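Local coordinates for BH2358 protein (Bacillus halodurans C-125, PDB 2RBD) that is of unknown function but is possibly a spore coat protein, with a helical fold of the ferritin clan, at residues P9-E18 with G123-A131; N34-G44 with P81-I92. All coordinates share one frame; numbering follows the deposited sequence. Where two conformers were deposited one is given.

Contact 1. Residues P9-E18 with G123-A131; sequences PQDEPLHYGE and GQSIREDVA
A capping box made by His-15 and Glu-18 starts helix 16-42, and both of its side chains reach across to the loop that joins helix 100-124 to helix 128-155. Glu-18 spends one carboxylate oxygen on each job. OE1 takes the backbone N of His-15, while OE2 receives two amides of the loop: Arg-127 N, 2.8 Å from Glu-18 OE2 on the syn lone pair, and Ile-126 N, equally close on the anti side and 32° out of the carboxylate plane. In return, His-15 ND1 weakly accepts Gly-17 N, a capping bond at the helix start. The His-15 imidazole stands edge-on to the loop, its NE2 giving a bond of 2.8 Å to Gln-124 O, which lies in the ring plane. CG of Glu-18 rests on one face of that ring. In the four-helix bundle this ties the first helix to the turn between the last two.

Arg-127 fills the other half. Its chain bends at chi3 (67°), which brings the guanidinium round to Asp-129, gripped side-on with NE to OD1 and NH2 to OD2, both in the guanidinium plane. NH1 bonds Glu-12 O at 2.9 Å and also Asn-73 OD1. Leu-14 CD2 sits centrally over one guanidinium face, 3.7 Å from Arg-127 CZ, and Gln-10 CA over the opposite one. A methionine in place of Arg-127 would probably leave Asp-129 without its positive mate and Glu-12 O without this donor. CD2 of Leu-14 also meets Val-130 CG2 at 3.6 Å, and a water links Glu-12 OE1 to Glu-128 N, the amide following the N-cap residue Arg-127.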
loop_
_atom_site.group_PDB
_atom_site.type_symbol
_atom_site.label_atom_id
_atom_site.label_comp_id
_atom_site.label_asym_id
_atom_site.label_seq_id
_atom_site.Cartn_x
_atom_site.Cartn_y
_atom_site.Cartn_z
ATOM N N PRO A 9 -6.548 -7.876 26.733
ATOM C CA PRO A 9 -6.911 -7.548 25.336
ATOM C C PRO A 9 -7.867 -8.567 24.774
ATOM O O PRO A 9 -8.811 -8.212 24.083
ATOM C CB PRO A 9 -5.573 -7.615 24.560
ATOM C CG PRO A 9 -4.511 -7.609 25.555
ATOM C CD PRO A 9 -5.092 -8.090 26.875
ATOM N N GLN A 10 -7.621 -9.827 25.114
ATOM C CA GLN A 10 -8.392 -10.930 24.580
ATOM C C GLN A 10 -9.786 -11.106 25.206
ATOM O O GLN A 10 -10.511 -12.007 24.802
ATOM C CB GLN A 10 -7.563 -12.208 24.675
ATOM C CG GLN A 10 -6.279 -12.131 23.838
ATOM C CD GLN A 10 -5.054 -12.594 24.597
ATOM O OE1 GLN A 10 -5.073 -13.655 25.226
ATOM N NE2 GLN A 10 -3.978 -11.800 24.549
ATOM N N ASP A 11 -10.172 -10.258 26.159
ATOM C CA ASP A 11 -11.571 -10.173 26.580
ATOM C C ASP A 11 -12.382 -9.122 25.771
ATOM O O ASP A 11 -13.580 -8.976 25.987
ATOM C CB ASP A 11 -11.654 -9.867 28.077
ATOM N N GLU A 12 -11.739 -8.393 24.854
ATOM C CA GLU A 12 -12.417 -7.403 23.999
ATOM C C GLU A 12 -12.700 -8.088 22.671
ATOM O O GLU A 12 -11.928 -8.925 22.252
ATOM C CB GLU A 12 -11.514 -6.199 23.732
ATOM C CG GLU A 12 -10.747 -5.685 24.951
ATOM C CD GLU A 12 -9.547 -4.716 24.653
ATOM O OE1 GLU A 12 -9.090 -4.517 23.486
ATOM O OE2 GLU A 12 -9.047 -4.143 25.657
ATOM N N PRO A 13 -13.805 -7.740 22.009
ATOM C CA PRO A 13 -14.051 -8.273 20.670
ATOM C C PRO A 13 -13.082 -7.711 19.629
ATOM O O PRO A 13 -12.696 -6.547 19.689
ATOM C CB PRO A 13 -15.461 -7.790 20.341
ATOM C CG PRO A 13 -15.689 -6.639 21.187
ATOM C CD PRO A 13 -14.894 -6.852 22.451
ATOM N N LEU A 14 -12.714 -8.558 18.675
ATOM C CA LEU A 14 -12.066 -8.103 17.438
ATOM C C LEU A 14 -13.015 -7.224 16.640
ATOM O O LEU A 14 -14.228 -7.425 16.637
ATOM C CB LEU A 14 -11.639 -9.295 16.569
ATOM C CG LEU A 14 -10.610 -10.277 17.173
ATOM C CD1 LEU A 14 -10.615 -11.604 16.447
ATOM C CD2 LEU A 14 -9.204 -9.616 17.226
ATOM N N HIS A 15 -12.465 -6.242 15.948
ATOM C CA HIS A 15 -13.267 -5.509 14.975
ATOM C C HIS A 15 -13.250 -6.167 13.603
ATOM O O HIS A 15 -12.506 -7.099 13.363
ATOM C CB HIS A 15 -12.938 -4.011 14.952
ATOM C CG HIS A 15 -11.611 -3.614 14.389
ATOM N ND1 HIS A 15 -11.311 -3.666 13.038
ATOM C CD2 HIS A 15 -10.554 -3.011 14.991
ATOM C CE1 HIS A 15 -10.111 -3.146 12.845
ATOM N NE2 HIS A 15 -9.633 -2.732 14.009
ATOM N N TYR A 16 -14.173 -5.762 12.754
ATOM C CA TYR A 16 -14.340 -6.376 11.432
ATOM C C TYR A 16 -13.083 -6.380 10.592
ATOM O O TYR A 16 -12.807 -7.350 9.886
ATOM C CB TYR A 16 -15.423 -5.646 10.663
ATOM C CG TYR A 16 -16.851 -6.147 10.807
ATOM C CD1 TYR A 16 -17.324 -6.681 11.980
ATOM C CD2 TYR A 16 -17.694 -6.042 9.759
ATOM C CE1 TYR A 16 -18.644 -7.125 12.081
ATOM C CE2 TYR A 16 -18.988 -6.478 9.839
ATOM C CZ TYR A 16 -19.460 -7.009 11.011
ATOM O OH TYR A 16 -20.793 -7.442 11.057
ATOM N N GLY A 17 -12.306 -5.314 10.698
ATOM C CA GLY A 17 -11.020 -5.237 10.011
ATOM C C GLY A 17 -9.994 -6.217 10.509
ATOM O O GLY A 17 -9.278 -6.833 9.733
ATOM N N GLU A 18 -9.881 -6.336 11.813
ATOM C CA GLU A 18 -9.013 -7.319 12.390
ATOM C C GLU A 18 -9.378 -8.734 11.948
ATOM O O GLU A 18 -8.499 -9.537 11.617
ATOM C CB GLU A 18 -9.045 -7.212 13.918
ATOM C CG GLU A 18 -8.287 -5.974 14.453
ATOM C CD GLU A 18 -8.585 -5.617 15.921
ATOM O OE1 GLU A 18 -9.598 -6.075 16.518
ATOM O OE2 GLU A 18 -7.762 -4.921 16.526
ATOM N N GLY A 123 -1.238 -1.142 11.878
ATOM C CA GLY A 123 -1.854 0.181 11.823
ATOM C C GLY A 123 -3.352 0.249 12.054
ATOM O O GLY A 123 -3.844 1.238 12.601
ATOM N N GLN A 124 -4.086 -0.786 11.668
ATOM C CA GLN A 124 -5.524 -0.786 11.791
ATOM C C GLN A 124 -5.995 -1.486 13.061
ATOM O O GLN A 124 -7.186 -1.498 13.369
ATOM C CB GLN A 124 -6.151 -1.409 10.556
ATOM C CG GLN A 124 -6.082 -2.897 10.492
ATOM C CD GLN A 124 -6.990 -3.454 9.379
ATOM O OE1 GLN A 124 -7.889 -4.266 9.647
ATOM N NE2 GLN A 124 -6.781 -2.973 8.131
ATOM N N SER A 125 -5.060 -2.047 13.795
ATOM C CA SER A 125 -5.394 -2.800 15.001
ATOM C C SER A 125 -5.778 -1.913 16.173
ATOM O O SER A 125 -5.235 -0.847 16.364
ATOM C CB SER A 125 -4.219 -3.672 15.451
ATOM O OG SER A 125 -4.051 -4.768 14.567
ATOM N N ILE A 126 -6.759 -2.372 16.926
ATOM C CA ILE A 126 -7.172 -1.753 18.190
ATOM C C ILE A 126 -6.906 -2.703 19.328
ATOM O O ILE A 126 -6.468 -2.281 20.391
ATOM C CB ILE A 126 -8.649 -1.356 18.141
ATOM C CG1 ILE A 126 -8.866 -0.280 17.083
ATOM C CG2 ILE A 126 -9.112 -0.860 19.525
ATOM C CD1 ILE A 126 -10.314 0.223 16.956
ATOM N N ARG A 127 -7.057 -4.000 19.100
ATOM C CA ARG A 127 -6.652 -4.968 20.115
ATOM C C ARG A 127 -5.149 -5.109 20.137
ATOM O O ARG A 127 -4.520 -5.430 19.115
ATOM C CB ARG A 127 -7.368 -6.310 19.929
ATOM C CG ARG A 127 -8.251 -6.653 21.128
ATOM C CD ARG A 127 -9.026 -7.900 20.951
ATOM N NE ARG A 127 -8.204 -9.100 20.899
ATOM C CZ ARG A 127 -8.713 -10.315 20.802
ATOM N NH1 ARG A 127 -10.023 -10.499 20.800
ATOM N NH2 ARG A 127 -7.923 -11.353 20.723
ATOM N N GLU A 128 -4.555 -4.869 21.306
ATOM C CA GLU A 128 -3.096 -4.807 21.412
ATOM C C GLU A 128 -2.386 -6.115 21.054
ATOM O O GLU A 128 -1.269 -6.114 20.535
ATOM C CB GLU A 128 -2.681 -4.371 22.830
ATOM C CG GLU A 128 -3.086 -2.965 23.165
ATOM C CD GLU A 128 -2.785 -2.575 24.646
ATOM O OE1 GLU A 128 -2.611 -3.477 25.504
ATOM O OE2 GLU A 128 -2.723 -1.352 24.935
ATOM N N ASP A 129 -3.028 -7.241 21.350
ATOM C CA ASP A 129 -2.447 -8.547 21.028
ATOM C C ASP A 129 -2.282 -8.759 19.524
ATOM O O ASP A 129 -1.352 -9.444 19.097
ATOM C CB ASP A 129 -3.261 -9.693 21.654
ATOM C CG ASP A 129 -4.712 -9.762 21.162
ATOM O OD1 ASP A 129 -5.420 -8.734 21.144
ATOM O OD2 ASP A 129 -5.147 -10.876 20.803
ATOM N N VAL A 130 -3.236 -8.249 18.752
ATOM C CA VAL A 130 -3.193 -8.368 17.272
ATOM C C VAL A 130 -2.022 -7.532 16.734
ATOM O O VAL A 130 -1.213 -8.029 15.951
ATOM C CB VAL A 130 -4.541 -7.990 16.600
ATOM C CG1 VAL A 130 -4.446 -8.070 15.052
ATOM C CG2 VAL A 130 -5.713 -8.870 17.131
ATOM N N ALA A 131 -1.889 -6.303 17.217
ATOM C CA ALA A 131 -0.778 -5.458 16.825
ATOM C C ALA A 131 0.564 -6.091 17.155
ATOM O O ALA A 131 1.514 -6.070 16.345
ATOM C CB ALA A 131 -0.910 -4.100 17.519
HETATM O O HOH W 1 -6.135 -4.180 23.557
#

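Contact 2. Residues N34-G44 with P81-I92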
loop_
_atom_site.group_PDB
_atom_site.type_symbol
_atom_site.label_atom_id
_atom_site.label_comp_id
_atom_site.label_asym_id
_atom_site.label_seq_id
_atom_site.Cartn_x
_atom_site.Cartn_y
_atom_site.Cartn_z
ATOM N N ASN A 34 1.337 -23.848 -0.214
ATOM C CA ASN A 34 1.073 -24.766 -1.309
ATOM C C ASN A 34 1.962 -24.480 -2.513
ATOM O O ASN A 34 2.572 -25.384 -3.062
ATOM C CB ASN A 34 -0.408 -24.677 -1.676
ATOM C CG ASN A 34 -0.749 -25.498 -2.912
ATOM O OD1 ASN A 34 -0.493 -26.665 -2.939
ATOM N ND2 ASN A 34 -1.313 -24.875 -3.915
ATOM N N GLY A 35 2.064 -23.218 -2.912
ATOM C CA GLY A 35 2.932 -22.857 -4.046
ATOM C C GLY A 35 4.395 -23.139 -3.803
ATOM O O GLY A 35 5.089 -23.629 -4.685
ATOM N N TYR A 36 4.858 -22.846 -2.599
ATOM C CA TYR A 36 6.245 -23.072 -2.263
ATOM C C TYR A 36 6.556 -24.582 -2.168
ATOM O O TYR A 36 7.637 -24.997 -2.503
ATOM C CB TYR A 36 6.629 -22.379 -0.956
ATOM C CG TYR A 36 6.689 -20.880 -1.014
ATOM C CD1 TYR A 36 6.143 -20.153 -2.060
ATOM C CD2 TYR A 36 7.188 -20.181 0.057
ATOM C CE1 TYR A 36 6.187 -18.742 -2.065
ATOM C CE2 TYR A 36 7.233 -18.783 0.054
ATOM C CZ TYR A 36 6.731 -18.090 -0.986
ATOM O OH TYR A 36 6.764 -16.707 -0.941
ATOM N N ARG A 37 5.612 -25.384 -1.686
ATOM C CA ARG A 37 5.793 -26.835 -1.730
ATOM C C ARG A 37 5.931 -27.322 -3.178
ATOM O O ARG A 37 6.720 -28.230 -3.480
ATOM C CB ARG A 37 4.643 -27.493 -0.995
ATOM C CG ARG A 37 4.809 -27.415 0.515
ATOM C CD ARG A 37 3.562 -27.935 1.201
ATOM N NE ARG A 37 3.814 -28.219 2.611
ATOM C CZ ARG A 37 2.843 -28.490 3.474
ATOM N NH1 ARG A 37 1.573 -28.402 3.139
ATOM N NH2 ARG A 37 3.145 -28.838 4.704
ATOM N N SER A 38 5.209 -26.680 -4.094
ATOM C CA SER A 38 5.413 -27.008 -5.514
ATOM C C SER A 38 6.792 -26.528 -5.959
ATOM O O SER A 38 7.555 -27.293 -6.542
ATOM C CB SER A 38 4.343 -26.390 -6.386
ATOM O OG SER A 38 4.531 -26.795 -7.729
ATOM N N PHE A 39 7.173 -25.298 -5.584
ATOM C CA PHE A 39 8.507 -24.791 -5.924
ATOM C C PHE A 39 9.647 -25.678 -5.426
ATOM O O PHE A 39 10.639 -25.799 -6.108
ATOM C CB PHE A 39 8.703 -23.390 -5.387
ATOM C CG PHE A 39 7.968 -22.300 -6.142
ATOM C CD1 PHE A 39 7.506 -22.448 -7.444
ATOM C CD2 PHE A 39 7.820 -21.075 -5.536
ATOM C CE1 PHE A 39 6.863 -21.386 -8.101
ATOM C CE2 PHE A 39 7.177 -20.020 -6.171
ATOM C CZ PHE A 39 6.692 -20.192 -7.447
ATOM N N ILE A 40 9.508 -26.312 -4.268
ATOM C CA ILE A 40 10.541 -27.246 -3.804
ATOM C C ILE A 40 10.813 -28.305 -4.871
ATOM O O ILE A 40 11.949 -28.640 -5.143
ATOM C CB ILE A 40 10.137 -27.917 -2.444
ATOM C CG1 ILE A 40 10.577 -27.023 -1.282
ATOM C CG2 ILE A 40 10.746 -29.321 -2.271
ATOM C CD1 ILE A 40 9.664 -27.146 -0.089
ATOM N N ASN A 41 9.751 -28.809 -5.485
ATOM C CA ASN A 41 9.866 -29.807 -6.543
ATOM C C ASN A 41 10.461 -29.291 -7.854
ATOM O O ASN A 41 10.986 -30.082 -8.639
ATOM C CB ASN A 41 8.514 -30.452 -6.780
ATOM C CG ASN A 41 8.124 -31.410 -5.648
ATOM O OD1 ASN A 41 8.986 -32.102 -5.131
ATOM N ND2 ASN A 41 6.859 -31.481 -5.306
ATOM N N HIS A 42 10.373 -27.989 -8.106
ATOM C CA HIS A 42 10.895 -27.348 -9.311
ATOM C C HIS A 42 12.314 -26.846 -9.150
ATOM O O HIS A 42 12.909 -26.450 -10.106
ATOM C CB HIS A 42 10.049 -26.109 -9.688
ATOM C CG HIS A 42 8.721 -26.424 -10.287
ATOM N ND1 HIS A 42 8.440 -26.243 -11.612
ATOM C CD2 HIS A 42 7.584 -26.893 -9.734
ATOM C CE1 HIS A 42 7.182 -26.577 -11.856
ATOM N NE2 HIS A 42 6.633 -26.978 -10.726
ATOM N N THR A 43 12.875 -26.806 -7.957
ATOM C CA THR A 43 14.144 -26.146 -7.678
ATOM C C THR A 43 15.328 -27.119 -7.818
ATOM O O THR A 43 15.241 -28.239 -7.312
ATOM C CB THR A 43 14.139 -25.621 -6.191
ATOM O OG1 THR A 43 13.064 -24.671 -5.994
ATOM C CG2 THR A 43 15.473 -24.980 -5.817
ATOM N N GLY A 44 16.418 -26.641 -8.391
ATOM C CA GLY A 44 17.657 -27.394 -8.414
ATOM C C GLY A 44 18.567 -26.986 -7.258
ATOM O O GLY A 44 19.113 -27.839 -6.525
ATOM N N PRO A 81 -5.002 -25.630 0.862
ATOM C CA PRO A 81 -4.610 -26.758 0.007
ATOM C C PRO A 81 -3.770 -27.780 0.743
ATOM O O PRO A 81 -3.073 -27.441 1.694
ATOM C CB PRO A 81 -3.777 -26.097 -1.071
ATOM C CG PRO A 81 -4.220 -24.709 -1.088
ATOM C CD PRO A 81 -4.555 -24.346 0.327
ATOM N N PRO A 82 -3.831 -29.060 0.325
ATOM C CA PRO A 82 -3.100 -30.095 0.994
ATOM C C PRO A 82 -1.617 -30.089 0.680
ATOM O O PRO A 82 -1.164 -29.370 -0.235
ATOM C CB PRO A 82 -3.721 -31.376 0.422
ATOM C CG PRO A 82 -4.158 -31.009 -0.899
ATOM C CD PRO A 82 -4.621 -29.588 -0.797
ATOM N N ASP A 83 -0.882 -30.906 1.419
ATOM C CA ASP A 83 0.521 -31.141 1.167
ATOM C C ASP A 83 0.659 -31.874 -0.182
ATOM O O ASP A 83 -0.356 -32.288 -0.786
ATOM C CB ASP A 83 1.110 -31.921 2.348
ATOM C CG ASP A 83 2.620 -31.900 2.399
ATOM O OD1 ASP A 83 3.294 -31.301 1.533
ATOM O OD2 ASP A 83 3.172 -32.511 3.326
ATOM N N ARG A 84 1.880 -31.944 -0.689
ATOM C CA ARG A 84 2.128 -32.387 -2.060
ATOM C C ARG A 84 3.091 -33.551 -2.067
ATOM O O ARG A 84 4.012 -33.624 -1.262
ATOM C CB ARG A 84 2.793 -31.260 -2.892
ATOM C CG ARG A 84 1.869 -30.135 -3.223
ATOM C CD ARG A 84 2.615 -29.039 -3.922
ATOM N NE ARG A 84 1.627 -28.126 -4.454
ATOM C CZ ARG A 84 1.168 -28.185 -5.682
ATOM N NH1 ARG A 84 1.700 -29.065 -6.528
ATOM N NH2 ARG A 84 0.230 -27.359 -6.065
ATOM N N PRO A 85 2.951 -34.448 -3.035
ATOM C CA PRO A 85 3.984 -35.453 -3.204
ATOM C C PRO A 85 5.302 -34.916 -3.737
ATOM O O PRO A 85 5.364 -33.833 -4.340
ATOM C CB PRO A 85 3.350 -36.453 -4.191
ATOM C CG PRO A 85 2.252 -35.794 -4.804
ATOM C CD PRO A 85 1.865 -34.583 -4.014
ATOM N N ALA A 86 6.379 -35.668 -3.530
ATOM C CA ALA A 86 7.641 -35.362 -4.135
ATOM C C ALA A 86 7.563 -35.607 -5.649
ATOM O O ALA A 86 6.760 -36.416 -6.116
ATOM C CB ALA A 86 8.743 -36.257 -3.541
ATOM N N ALA A 87 8.395 -34.900 -6.389
ATOM C CA ALA A 87 8.496 -35.088 -7.827
ATOM C C ALA A 87 9.947 -35.009 -8.199
ATOM O O ALA A 87 10.728 -34.303 -7.543
ATOM C CB ALA A 87 7.741 -34.006 -8.561
ATOM N N ARG A 88 10.327 -35.710 -9.259
ATOM C CA ARG A 88 11.663 -35.578 -9.820
ATOM C C ARG A 88 11.741 -34.404 -10.761
ATOM O O ARG A 88 10.921 -34.243 -11.676
ATOM C CB ARG A 88 12.100 -36.856 -10.580
ATOM C CG ARG A 88 11.813 -38.212 -9.871
ATOM N N LEU A 89 12.746 -33.590 -10.544
ATOM C CA LEU A 89 12.994 -32.404 -11.313
ATOM C C LEU A 89 13.035 -32.666 -12.810
ATOM O O LEU A 89 12.432 -31.926 -13.593
ATOM C CB LEU A 89 14.339 -31.820 -10.877
ATOM C CG LEU A 89 14.613 -30.413 -11.323
ATOM C CD1 LEU A 89 13.520 -29.538 -10.742
ATOM C CD2 LEU A 89 15.987 -29.960 -10.850
ATOM N N ASP A 90 13.734 -33.733 -13.208
ATOM C CA ASP A 90 13.875 -34.080 -14.630
ATOM C C ASP A 90 12.630 -34.599 -15.264
ATOM O O ASP A 90 12.599 -34.752 -16.468
ATOM C CB ASP A 90 14.946 -35.147 -14.842
ATOM C CG ASP A 90 16.322 -34.670 -14.454
ATOM O OD1 ASP A 90 16.507 -33.433 -14.257
ATOM O OD2 ASP A 90 17.217 -35.548 -14.326
ATOM N N ASP A 91 11.602 -34.908 -14.491
ATOM C CA ASP A 91 10.341 -35.327 -15.054
ATOM C C ASP A 91 9.402 -34.173 -15.350
ATOM O O ASP A 91 8.320 -34.385 -15.875
ATOM C CB ASP A 91 9.629 -36.246 -14.099
ATOM C CG ASP A 91 10.281 -37.610 -13.988
ATOM O OD1 ASP A 91 11.087 -37.970 -14.879
ATOM O OD2 ASP A 91 9.955 -38.315 -13.013
ATOM N N ILE A 92 9.784 -32.960 -14.999
ATOM C CA ILE A 92 8.885 -31.817 -15.224
ATOM C C ILE A 92 9.105 -31.342 -16.654
ATOM O O ILE A 92 10.233 -30.969 -17.011
ATOM C CB ILE A 92 9.123 -30.637 -14.248
ATOM C CG1 ILE A 92 9.056 -31.111 -12.777
ATOM C CG2 ILE A 92 8.105 -29.525 -14.511
ATOM C CD1 ILE A 92 9.577 -30.080 -11.725
HETATM O O HOH W 2 -1.843 -28.884 -2.760
HETATM O O HOH W 3 0.120 -27.104 1.017
HETATM O O HOH W 4 12.457 -32.116 -7.611
#
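Arg-84 lies across the flank of helix 16-42, between Asn-34 and Ser-38. Its CB points at the helix, and the chain runs extended from CG to NE (chi2 175°, chi3 168°), bringing CD to 3.5 Å from Ser-38 N and 3.9 Å from Arg-37 CB. NE bonds Asn-34 OD1 at 3.0 Å, approaching from above the amide's carbonyl plane, with a weak second bond to Asn-34 O. At CZ the group passes Ser-38 CB, which lies over one guanidinium face. NH2 adds a weak bond to Asn-34 OD1, and NH1 goes to Arg-97 O of the fourth subunit.

Asn-34 is held from more sides: Pro-81 CB packs on its CG at 3.6 Å, and a water bridges OD1 to Pro-82 O. The Asp-83 carboxylate stacks on the Arg-37 guanidinium, the planes 18° apart. OD1 of Asp-83, 3.3 Å from Arg-37 NE, sits over the face, so the pair is a salt bridge of charges alone. Asn-41 reads the loop backbone with its amide: ND2 gives to Pro-85 O at 2.9 Å, in the carbonyl plane, and OD1 takes a weak bond from Ala-87 N.

Further along, Ile-92 CD1 lies over the face of the His-42 ring in a CH-pi contact, 4.0 Å from the centroid and nearly on the normal, while Leu-89 CD1 lies against His-42 O. The ring nitrogens are held by Phe-98 N and by Ala-96 O of the fourth subunit. This is a long inter-helix connection strapped along the first helix of a four-helix bundle, at the interface with the fourth subunit.

In the fold
Both contacts use helix 16-42: contact 1 takes its start and contact 2 its C-terminal part, on opposite sides of the chain's centre. Their own centres lie 37 Å apart and their nearest atoms about 19 Å apart, so they do not touch. In sequence, contact 2 falls entirely between the two segments of contact 1. The two join different parts of one helix to different inter-helix connections, a short turn in contact 1 and a long loop in contact 2. Each also faces other subunits of the tetramer: 9-18 with 123-131 meets chiefly the second and third, 34-44 with 81-92 the fourth.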